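L-ornithine N(5)-monooxygenase (Pseudomonas aeruginosa, PDB 3S5W) catalyses the FAD- and NADPH-dependent hydroxylation of L-ornithine to N(5)-hydroxyornithine, the first step in making the hydroxamate siderophore pyoverdin. Local coordinates at residues N247-A261 against I328-E340. Sequence-based numbering, arbitrary orientation.
With NAP (NADP nicotinamide-adenine-dinucleotide phosphate), chain F.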
ATOM      1  N   ASN A 247       2.007  -0.229  23.514  1.00 23.96           N
ATOM      2  CA  ASN A 247       1.432   0.188  24.795  1.00 24.07           C
ATOM      3  C   ASN A 247       0.475  -0.867  25.367  1.00 25.10           C
ATOM      4  O   ASN A 247       0.526  -1.197  26.584  1.00 23.95           O
ATOM      5  CB  ASN A 247       0.644   1.489  24.628  1.00 23.91           C
ATOM      6  CG  ASN A 247       0.018   1.972  25.941  1.00 24.64           C
ATOM      7  OD1 ASN A 247       0.727   2.404  26.843  1.00 25.16           O
ATOM      8  ND2 ASN A 247      -1.312   1.886  26.050  1.00 21.95           N
ATOM      9  N   ASP A 248      -0.399  -1.372  24.483  1.00 25.55           N
ATOM     10  CA  ASP A 248      -1.491  -2.256  24.892  1.00 27.17           C
ATOM     11  C   ASP A 248      -1.039  -3.704  25.118  1.00 28.31           C
ATOM     12  O   ASP A 248      -1.571  -4.365  25.993  1.00 28.62           O
ATOM     13  CB  ASP A 248      -2.656  -2.234  23.880  1.00 26.63           C
ATOM     14  CG  ASP A 248      -3.424  -0.907  23.860  1.00 27.95           C
ATOM     15  OD1 ASP A 248      -3.159  -0.031  24.704  1.00 28.92           O
ATOM     16  OD2 ASP A 248      -4.301  -0.748  22.969  1.00 29.23           O
ATOM     17  N   SER A 249      -0.066  -4.183  24.345  1.00 28.60           N
ATOM     18  CA  SER A 249       0.213  -5.632  24.268  1.00 30.78           C
ATOM     19  C   SER A 249       1.573  -6.064  24.776  1.00 30.67           C
ATOM     20  O   SER A 249       1.803  -7.262  24.962  1.00 31.42           O
ATOM     21  CB  SER A 249       0.076  -6.106  22.837  1.00 30.59           C
ATOM     22  OG  SER A 249      -1.284  -6.234  22.559  1.00 32.74           O
ATOM     23  N   TYR A 250       2.464  -5.095  24.964  1.00 29.67           N
ATOM     24  CA  TYR A 250       3.826  -5.367  25.400  1.00 30.52           C
ATOM     25  C   TYR A 250       4.141  -4.557  26.632  1.00 30.60           C
ATOM     26  O   TYR A 250       4.868  -3.570  26.545  1.00 30.44           O
ATOM     27  CB  TYR A 250       4.810  -5.075  24.266  1.00 30.48           C
ATOM     28  CG  TYR A 250       4.596  -5.978  23.090  1.00 31.86           C
ATOM     29  CD1 TYR A 250       3.612  -5.694  22.138  1.00 31.55           C
ATOM     30  CD2 TYR A 250       5.355  -7.142  22.938  1.00 34.34           C
ATOM     31  CE1 TYR A 250       3.392  -6.543  21.080  1.00 35.37           C
ATOM     32  CE2 TYR A 250       5.141  -7.994  21.884  1.00 35.79           C
ATOM     33  CZ  TYR A 250       4.161  -7.684  20.954  1.00 37.50           C
ATOM     34  OH  TYR A 250       3.956  -8.520  19.889  1.00 39.60           O
ATOM     35  N   PRO A 251       3.609  -4.996  27.802  1.00 31.69           N
ATOM     36  CA  PRO A 251       3.692  -4.178  29.006  1.00 32.07           C
ATOM     37  C   PRO A 251       5.138  -3.894  29.434  1.00 31.93           C
ATOM     38  O   PRO A 251       5.388  -2.877  30.037  1.00 32.04           O
ATOM     39  CB  PRO A 251       2.906  -4.986  30.071  1.00 32.63           C
ATOM     40  CG  PRO A 251       2.789  -6.395  29.520  1.00 33.09           C
ATOM     41  CD  PRO A 251       2.845  -6.248  28.021  1.00 32.17           C
ATOM     42  N   SER A 252       6.088  -4.742  29.067  1.00 32.29           N
ATOM     43  CA  SER A 252       7.472  -4.461  29.458  1.00 32.50           C
ATOM     44  C   SER A 252       8.220  -3.559  28.470  1.00 30.53           C
ATOM     45  O   SER A 252       9.372  -3.221  28.711  1.00 30.48           O
ATOM     46  CB  SER A 252       8.245  -5.750  29.778  1.00 33.26           C
ATOM     47  OG  SER A 252       8.671  -6.371  28.579  1.00 39.04           O
ATOM     48  N   VAL A 253       7.558  -3.138  27.385  1.00 28.56           N
ATOM     49  CA  VAL A 253       8.197  -2.234  26.418  1.00 26.78           C
ATOM     50  C   VAL A 253       7.964  -0.778  26.811  1.00 26.66           C
ATOM     51  O   VAL A 253       6.820  -0.379  27.071  1.00 25.51           O
ATOM     52  CB  VAL A 253       7.686  -2.464  24.983  1.00 25.86           C
ATOM     53  CG1 VAL A 253       8.182  -1.351  24.030  1.00 24.60           C
ATOM     54  CG2 VAL A 253       8.150  -3.807  24.463  1.00 25.16           C
ATOM     55  N   GLN A 254       9.055  -0.012  26.869  1.00 26.28           N
ATOM     56  CA  GLN A 254       9.025   1.454  26.922  1.00 26.73           C
ATOM     57  C   GLN A 254       9.218   1.994  25.510  1.00 26.38           C
ATOM     58  O   GLN A 254      10.288   1.777  24.890  1.00 25.60           O
ATOM     59  CB  GLN A 254      10.165   1.969  27.798  1.00 27.98           C
ATOM     60  CG  GLN A 254      10.038   1.640  29.283  1.00 30.38           C
ATOM     61  CD  GLN A 254      11.154   2.330  30.044  1.00 36.83           C
ATOM     62  OE1 GLN A 254      12.222   1.769  30.188  1.00 38.05           O
ATOM     63  NE2 GLN A 254      10.933   3.590  30.446  1.00 39.42           N
ATOM     64  N   ALA A 255       8.177   2.635  24.968  1.00 24.93           N
ATOM     65  CA  ALA A 255       8.192   3.114  23.584  1.00 24.32           C
ATOM     66  C   ALA A 255       8.423   4.638  23.500  1.00 24.69           C
ATOM     67  O   ALA A 255       7.849   5.410  24.291  1.00 24.90           O
ATOM     68  CB  ALA A 255       6.872   2.727  22.852  1.00 24.21           C
ATOM     69  N   ASP A 256       9.276   5.053  22.556  1.00 24.11           N
ATOM     70  CA  ASP A 256       9.504   6.473  22.247  1.00 24.13           C
ATOM     71  C   ASP A 256       9.025   6.726  20.826  1.00 23.66           C
ATOM     72  O   ASP A 256       9.535   6.112  19.883  1.00 23.72           O
ATOM     73  CB  ASP A 256      10.997   6.841  22.306  1.00 24.52           C
ATOM     74  CG  ASP A 256      11.584   6.815  23.714  1.00 27.33           C
ATOM     75  OD1 ASP A 256      10.943   6.289  24.662  1.00 31.70           O
ATOM     76  OD2 ASP A 256      12.718   7.346  23.866  1.00 29.75           O
ATOM     77  N   MET A 257       8.065   7.624  20.646  1.00 23.02           N
ATOM     78  CA  MET A 257       7.703   8.039  19.299  1.00 23.53           C
ATOM     79  C   MET A 257       8.643   9.167  18.958  1.00 24.42           C
ATOM     80  O   MET A 257       8.664  10.216  19.632  1.00 24.72           O
ATOM     81  CB  MET A 257       6.273   8.548  19.189  1.00 24.22           C
ATOM     82  CG  MET A 257       5.247   7.537  19.563  1.00 27.36           C
ATOM     83  SD  MET A 257       3.552   8.071  19.162  1.00 31.83           S
ATOM     84  CE  MET A 257       3.559   8.015  17.372  1.00 30.12           C
ATOM     85  N   ILE A 258       9.415   8.954  17.905  1.00 24.63           N
ATOM     86  CA  ILE A 258      10.407   9.937  17.495  1.00 24.29           C
ATOM     87  C   ILE A 258       9.980  10.503  16.153  1.00 24.06           C
ATOM     88  O   ILE A 258      10.090   9.835  15.128  1.00 23.79           O
ATOM     89  CB  ILE A 258      11.847   9.337  17.450  1.00 25.34           C
ATOM     90  CG1 ILE A 258      12.214   8.733  18.822  1.00 23.80           C
ATOM     91  CG2 ILE A 258      12.874  10.411  16.954  1.00 23.88           C
ATOM     92  CD1 ILE A 258      13.546   7.974  18.862  1.00 27.28           C
ATOM     93  N   LEU A 259       9.504  11.749  16.158  1.00 22.82           N
ATOM     94  CA  LEU A 259       9.010  12.345  14.932  1.00 23.39           C
ATOM     95  C   LEU A 259       9.635  13.729  14.771  1.00 23.91           C
ATOM     96  O   LEU A 259       9.823  14.463  15.763  1.00 23.99           O
ATOM     97  CB  LEU A 259       7.465  12.419  14.896  1.00 24.80           C
ATOM     98  CG  LEU A 259       6.729  13.254  15.966  1.00 24.30           C
ATOM     99  CD1 LEU A 259       5.374  13.707  15.443  1.00 22.49           C
ATOM    100  CD2 LEU A 259       6.552  12.466  17.276  1.00 26.34           C
ATOM    101  N   ARG A 260      10.012  14.037  13.536  1.00 24.20           N
ATOM    102  CA  ARG A 260      10.654  15.324  13.256  1.00 25.42           C
ATOM    103  C   ARG A 260       9.605  16.466  13.232  1.00 26.12           C
ATOM    104  O   ARG A 260       9.945  17.612  13.470  1.00 25.96           O
ATOM    105  CB  ARG A 260      11.505  15.262  11.974  1.00 25.12           C
ATOM    106  CG  ARG A 260      10.757  14.857  10.730  1.00 25.06           C
ATOM    107  CD  ARG A 260      11.662  14.696   9.499  1.00 25.99           C
ATOM    108  NE  ARG A 260      10.839  14.309   8.357  1.00 24.79           N
ATOM    109  CZ  ARG A 260      11.306  14.012   7.149  1.00 26.86           C
ATOM    110  NH1 ARG A 260      12.606  14.035   6.917  1.00 27.40           N
ATOM    111  NH2 ARG A 260      10.468  13.680   6.177  1.00 24.20           N
ATOM    112  N   ALA A 261       8.342  16.135  12.960  1.00 26.44           N
ATOM    113  CA  ALA A 261       7.264  17.131  12.992  1.00 26.32           C
ATOM    114  C   ALA A 261       6.870  17.463  14.437  1.00 26.52           C
ATOM    115  O   ALA A 261       7.304  16.797  15.385  1.00 25.36           O
ATOM    116  CB  ALA A 261       6.054  16.647  12.169  1.00 26.43           C
ATOM    117  N   ILE A 328       4.715   8.080  36.244  1.00 32.29           N
ATOM    118  CA  ILE A 328       5.463   6.924  35.719  1.00 32.89           C
ATOM    119  C   ILE A 328       5.693   7.108  34.212  1.00 32.14           C
ATOM    120  O   ILE A 328       4.791   6.868  33.419  1.00 30.61           O
ATOM    121  CB  ILE A 328       4.727   5.582  36.034  1.00 33.11           C
ATOM    122  CG1 ILE A 328       4.561   5.399  37.549  1.00 35.39           C
ATOM    123  CG2 ILE A 328       5.457   4.358  35.430  1.00 33.14           C
ATOM    124  CD1 ILE A 328       3.460   4.394  37.938  1.00 40.15           C
ATOM    125  N   PRO A 329       6.904   7.549  33.819  1.00 32.21           N
ATOM    126  CA  PRO A 329       7.159   7.874  32.402  1.00 31.46           C
ATOM    127  C   PRO A 329       7.651   6.661  31.580  1.00 30.13           C
ATOM    128  O   PRO A 329       8.795   6.625  31.123  1.00 29.74           O
ATOM    129  CB  PRO A 329       8.238   8.962  32.492  1.00 32.24           C
ATOM    130  CG  PRO A 329       8.987   8.631  33.816  1.00 33.35           C
ATOM    131  CD  PRO A 329       8.114   7.727  34.656  1.00 32.90           C
ATOM    132  N   ARG A 330       6.767   5.687  31.405  1.00 28.89           N
ATOM    133  CA  ARG A 330       7.008   4.496  30.595  1.00 27.15           C
ATOM    134  C   ARG A 330       7.433   4.898  29.172  1.00 26.78           C
ATOM    135  O   ARG A 330       8.524   4.533  28.714  1.00 26.78           O
ATOM    136  CB  ARG A 330       5.725   3.651  30.579  1.00 27.19           C
ATOM    137  CG  ARG A 330       5.834   2.386  29.793  1.00 28.40           C
ATOM    138  CD  ARG A 330       4.599   1.498  29.864  1.00 29.14           C
ATOM    139  NE  ARG A 330       4.705   0.518  28.773  1.00 25.95           N
ATOM    140  CZ  ARG A 330       3.688  -0.089  28.179  1.00 26.73           C
ATOM    141  NH1 ARG A 330       2.446   0.132  28.591  1.00 25.38           N
ATOM    142  NH2 ARG A 330       3.925  -0.932  27.175  1.00 26.52           N
ATOM    143  N   HIS A 331       6.592   5.696  28.512  1.00 23.84           N
ATOM    144  CA  HIS A 331       6.803   6.112  27.128  1.00 23.75           C
ATOM    145  C   HIS A 331       7.247   7.549  27.028  1.00 23.52           C
ATOM    146  O   HIS A 331       7.043   8.306  27.966  1.00 24.09           O
ATOM    147  CB  HIS A 331       5.486   5.973  26.363  1.00 22.37           C
ATOM    148  CG  HIS A 331       4.966   4.579  26.361  1.00 22.72           C
ATOM    149  ND1 HIS A 331       3.680   4.247  26.742  1.00 27.26           N
ATOM    150  CD2 HIS A 331       5.578   3.420  26.049  1.00 19.69           C
ATOM    151  CE1 HIS A 331       3.520   2.938  26.644  1.00 21.08           C
ATOM    152  NE2 HIS A 331       4.657   2.415  26.227  1.00 27.25           N
ATOM    153  N   ALA A 332       7.817   7.908  25.882  1.00 23.54           N
ATOM    154  CA  ALA A 332       8.233   9.278  25.587  1.00 23.60           C
ATOM    155  C   ALA A 332       7.724   9.714  24.208  1.00 23.74           C
ATOM    156  O   ALA A 332       7.759   8.953  23.219  1.00 22.91           O
ATOM    157  CB  ALA A 332       9.761   9.416  25.689  1.00 24.69           C
ATOM    158  N   PHE A 333       7.228  10.945  24.158  1.00 23.06           N
ATOM    159  CA  PHE A 333       6.764  11.548  22.924  1.00 23.02           C
ATOM    160  C   PHE A 333       7.842  12.555  22.481  1.00 24.94           C
ATOM    161  O   PHE A 333       7.862  13.700  22.936  1.00 24.82           O
ATOM    162  CB  PHE A 333       5.419  12.256  23.142  1.00 23.28           C
ATOM    163  CG  PHE A 333       4.791  12.746  21.877  1.00 22.73           C
ATOM    164  CD1 PHE A 333       4.235  11.840  20.970  1.00 23.56           C
ATOM    165  CD2 PHE A 333       4.740  14.108  21.600  1.00 22.19           C
ATOM    166  CE1 PHE A 333       3.661  12.293  19.768  1.00 25.11           C
ATOM    167  CE2 PHE A 333       4.164  14.580  20.413  1.00 26.64           C
ATOM    168  CZ  PHE A 333       3.652  13.647  19.472  1.00 24.89           C
ATOM    169  N   ARG A 334       8.754  12.120  21.626  1.00 24.88           N
ATOM    170  CA  ARG A 334       9.884  12.966  21.192  1.00 26.26           C
ATOM    171  C   ARG A 334       9.584  13.649  19.877  1.00 26.34           C
ATOM    172  O   ARG A 334      10.053  13.222  18.834  1.00 25.95           O
ATOM    173  CB  ARG A 334      11.180  12.157  21.152  1.00 26.43           C
ATOM    174  CG  ARG A 334      11.443  11.456  22.509  1.00 29.73           C
ATOM    175  CD  ARG A 334      12.598  10.490  22.386  1.00 38.46           C
ATOM    176  NE  ARG A 334      13.752  10.962  23.110  1.00 46.69           N
ATOM    177  CZ  ARG A 334      14.059  10.587  24.340  1.00 48.94           C
ATOM    178  NH1 ARG A 334      13.293   9.725  24.986  1.00 53.05           N
ATOM    179  NH2 ARG A 334      15.136  11.072  24.919  1.00 51.24           N
ATOM    180  N   CYS A 335       8.784  14.718  19.942  1.00 26.09           N
ATOM    181  CA  CYS A 335       8.445  15.487  18.759  1.00 27.46           C
ATOM    182  C   CYS A 335       9.608  16.439  18.448  1.00 26.83           C
ATOM    183  O   CYS A 335      10.498  16.588  19.269  1.00 27.07           O
ATOM    184  CB  CYS A 335       7.115  16.231  18.908  1.00 27.53           C
ATOM    185  SG  CYS A 335       6.913  17.074  20.510  1.00 34.96           S
ATOM    186  N   MET A 336       9.608  16.987  17.240  1.00 26.71           N
ATOM    187  CA  MET A 336      10.680  17.872  16.717  1.00 28.86           C
ATOM    188  C   MET A 336      12.068  17.228  16.844  1.00 28.59           C
ATOM    189  O   MET A 336      13.059  17.930  17.100  1.00 27.94           O
ATOM    190  CB  MET A 336      10.665  19.262  17.402  1.00 29.90           C
ATOM    191  CG  MET A 336       9.392  20.078  17.084  1.00 33.96           C
ATOM    192  SD  MET A 336       9.484  21.657  17.964  1.00 47.13           S
ATOM    193  CE  MET A 336       9.632  21.178  19.693  1.00 43.83           C
ATOM    194  N   THR A 337      12.132  15.903  16.665  1.00 26.84           N
ATOM    195  CA  THR A 337      13.359  15.170  16.930  1.00 27.07           C
ATOM    196  C   THR A 337      13.783  14.426  15.667  1.00 26.76           C
ATOM    197  O   THR A 337      12.949  13.784  14.985  1.00 25.11           O
ATOM    198  CB  THR A 337      13.208  14.193  18.121  1.00 27.66           C
ATOM    199  OG1 THR A 337      12.924  14.920  19.317  1.00 28.31           O
ATOM    200  CG2 THR A 337      14.472  13.389  18.357  1.00 27.07           C
ATOM    201  N   THR A 338      15.079  14.537  15.354  1.00 26.18           N
ATOM    202  CA  THR A 338      15.653  13.941  14.154  1.00 26.72           C
ATOM    203  C   THR A 338      16.737  12.970  14.564  1.00 26.48           C
ATOM    204  O   THR A 338      17.557  13.296  15.408  1.00 25.84           O
ATOM    205  CB  THR A 338      16.251  15.047  13.211  1.00 27.86           C
ATOM    206  OG1 THR A 338      15.195  15.938  12.825  1.00 31.40           O
ATOM    207  CG2 THR A 338      16.884  14.449  11.936  1.00 25.53           C
ATOM    208  N   VAL A 339      16.736  11.776  13.955  1.00 26.46           N
ATOM    209  CA  VAL A 339      17.859  10.859  14.115  1.00 26.41           C
ATOM    210  C   VAL A 339      19.039  11.345  13.266  1.00 27.08           C
ATOM    211  O   VAL A 339      18.975  11.328  12.046  1.00 26.12           O
ATOM    212  CB  VAL A 339      17.501   9.403  13.723  1.00 26.29           C
ATOM    213  CG1 VAL A 339      18.726   8.505  14.013  1.00 25.01           C
ATOM    214  CG2 VAL A 339      16.293   8.911  14.535  1.00 24.43           C
ATOM    215  N   GLU A 340      20.108  11.778  13.930  1.00 28.55           N
ATOM    216  CA  GLU A 340      21.309  12.277  13.217  1.00 29.65           C
ATOM    217  C   GLU A 340      22.345  11.189  12.961  1.00 29.19           C
ATOM    218  O   GLU A 340      23.090  11.266  12.007  1.00 29.74           O
ATOM    219  CB  GLU A 340      21.962  13.421  13.993  1.00 29.54           C
ATOM    220  CG  GLU A 340      21.185  14.694  13.905  1.00 34.54           C
ATOM    221  CD  GLU A 340      22.028  15.933  14.250  1.00 36.44           C
ATOM    222  OE1 GLU A 340      23.186  15.815  14.741  1.00 39.17           O
ATOM    223  OE2 GLU A 340      21.499  17.021  14.004  1.00 39.78           O
TER
HETATM  224  PA  NAP F 452       3.097   8.364   5.844  1.00 34.44           P
HETATM  225  O1A NAP F 452       1.803   9.030   6.032  1.00 32.43           O
HETATM  226  O2A NAP F 452       3.770   8.691   4.603  1.00 28.99           O
HETATM  227  O5B NAP F 452       3.931   8.624   7.169  1.00 33.33           O
HETATM  228  C5B NAP F 452       5.305   8.597   7.053  1.00 28.57           C
HETATM  229  C4B NAP F 452       5.793   9.098   8.396  1.00 25.47           C
HETATM  230  O4B NAP F 452       7.167   8.839   8.364  1.00 24.62           O
HETATM  231  C3B NAP F 452       5.589  10.614   8.530  1.00 23.38           C
HETATM  232  O3B NAP F 452       5.429  10.855   9.922  1.00 21.54           O
HETATM  233  C2B NAP F 452       6.960  11.118   8.045  1.00 23.74           C
HETATM  234  O2B NAP F 452       7.321  12.311   8.678  1.00 24.71           O
HETATM  235  C1B NAP F 452       7.917  10.011   8.549  1.00 23.48           C
HETATM  236  N9A NAP F 452       9.153  10.024   7.749  1.00 24.69           N
HETATM  237  C8A NAP F 452       9.272   9.774   6.398  1.00 25.99           C
HETATM  238  N7A NAP F 452      10.567   9.899   6.034  1.00 24.37           N
HETATM  239  C5A NAP F 452      11.265  10.251   7.127  1.00 25.82           C
HETATM  240  C6A NAP F 452      12.618  10.535   7.323  1.00 27.06           C
HETATM  241  N6A NAP F 452      13.467  10.499   6.303  1.00 25.95           N
HETATM  242  N1A NAP F 452      13.040  10.876   8.574  1.00 25.19           N
HETATM  243  C2A NAP F 452      12.188  10.939   9.644  1.00 25.75           C
HETATM  244  N3A NAP F 452      10.840  10.660   9.457  1.00 24.39           N
HETATM  245  C4A NAP F 452      10.394  10.341   8.215  1.00 24.49           C
HETATM  246  O3  NAP F 452       2.965   6.763   6.015  1.00 34.57           O
HETATM  247  PN  NAP F 452       2.039   5.793   6.951  1.00 37.24           P
HETATM  248  O1N NAP F 452       2.556   4.406   6.703  1.00 33.56           O
HETATM  249  O2N NAP F 452       1.952   6.260   8.373  1.00 27.89           O
HETATM  250  O5D NAP F 452       0.663   6.019   6.146  1.00 40.85           O
HETATM  251  C5D NAP F 452      -0.644   6.264   6.620  1.00 49.18           C
HETATM  252  C4D NAP F 452      -1.452   5.547   5.545  1.00 52.71           C
HETATM  253  O4D NAP F 452      -2.666   4.976   5.955  1.00 53.88           O
HETATM  254  C3D NAP F 452      -1.867   6.337   4.314  1.00 53.49           C
HETATM  255  O3D NAP F 452      -0.756   6.826   3.600  1.00 52.95           O
HETATM  256  C2D NAP F 452      -2.704   5.261   3.605  1.00 54.02           C
HETATM  257  O2D NAP F 452      -2.025   4.435   2.667  1.00 48.74           O
HETATM  258  C1D NAP F 452      -3.196   4.393   4.770  1.00 54.49           C
HETATM  259  P2B NAP F 452       7.223  13.768   7.976  1.00 26.59           P
HETATM  260  O1X NAP F 452       8.146  14.587   8.869  1.00 25.63           O
HETATM  261  O2X NAP F 452       5.749  14.111   8.081  1.00 27.45           O
HETATM  262  O3X NAP F 452       7.657  13.650   6.536  1.00 27.55           O
HETATM  263  O   HOH W   1       0.636   2.796  29.399  1.00 33.20           O
HETATM  264  O   HOH W   2      10.411   6.132  27.308  1.00 32.71           O
HETATM  265  O   HOH W   3      12.237  11.516  13.368  1.00 24.11           O
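Asn247, near the end of helix 237-249, gives its backbone O to Arg330 NH1 at 3.1 Å, a bond lying in the carbonyl plane on a lone pair and close to the guanidinium plane. Arginine suits this place because one flat cation can gather several carbonyls where a type I turn, Tyr250 to Val253, joins the helix to the strand: its chain runs out extended, CG opposite the backbone N (chi1 -179°), and NE and NH2 grip Val253 O side-on, each at 2.9 Å. Pro251 O lies over one face of the same guanidinium. Gln254 reaches back with NE2 to Arg330 O, and a water joins that carbonyl to Asp256 OD1. From here strand 253-258 runs parallel to 332-334, each strand donating in turn: Ala332 N to Ala255 O, Met257 N to Ala332 O, Arg334 N to Met257 O, Leu259 N to Arg334 O. On one face the buried Asp256 carboxylate is satisfied through OD2, shared by Tyr366 OH and a salt bridge to Arg334 NH1 at 2.7 Å; the arginine bends at chi3 to present NH1, and its CD lies against Ile258 CG1. On the other face apolar side chains suit the Phe333 ring: Met257 SD meets its edge, while Leu259 CD2 makes an off-centre CH-pi contact, 4.2 Å from the centroid. Leu259 O takes a nearly straight bond from Thr337 N. Arg260 turns away to NADP(+), where its cation suits the 2'-phosphate: NE donates a hydrogen bond to O1X and NH2 one to O3X, each at 2.8 Å, consistent with preference for NADPH. Ala261 O accepts from Met336 N. Strand 332-334 thus edges the parallel Rossmann-type sheet, with 228-233 flanking 253-258 on its other side; helices 237-249 and 310-326 pack around His331, and Leu353 of strand 348-355 covers Ile258 and Arg334.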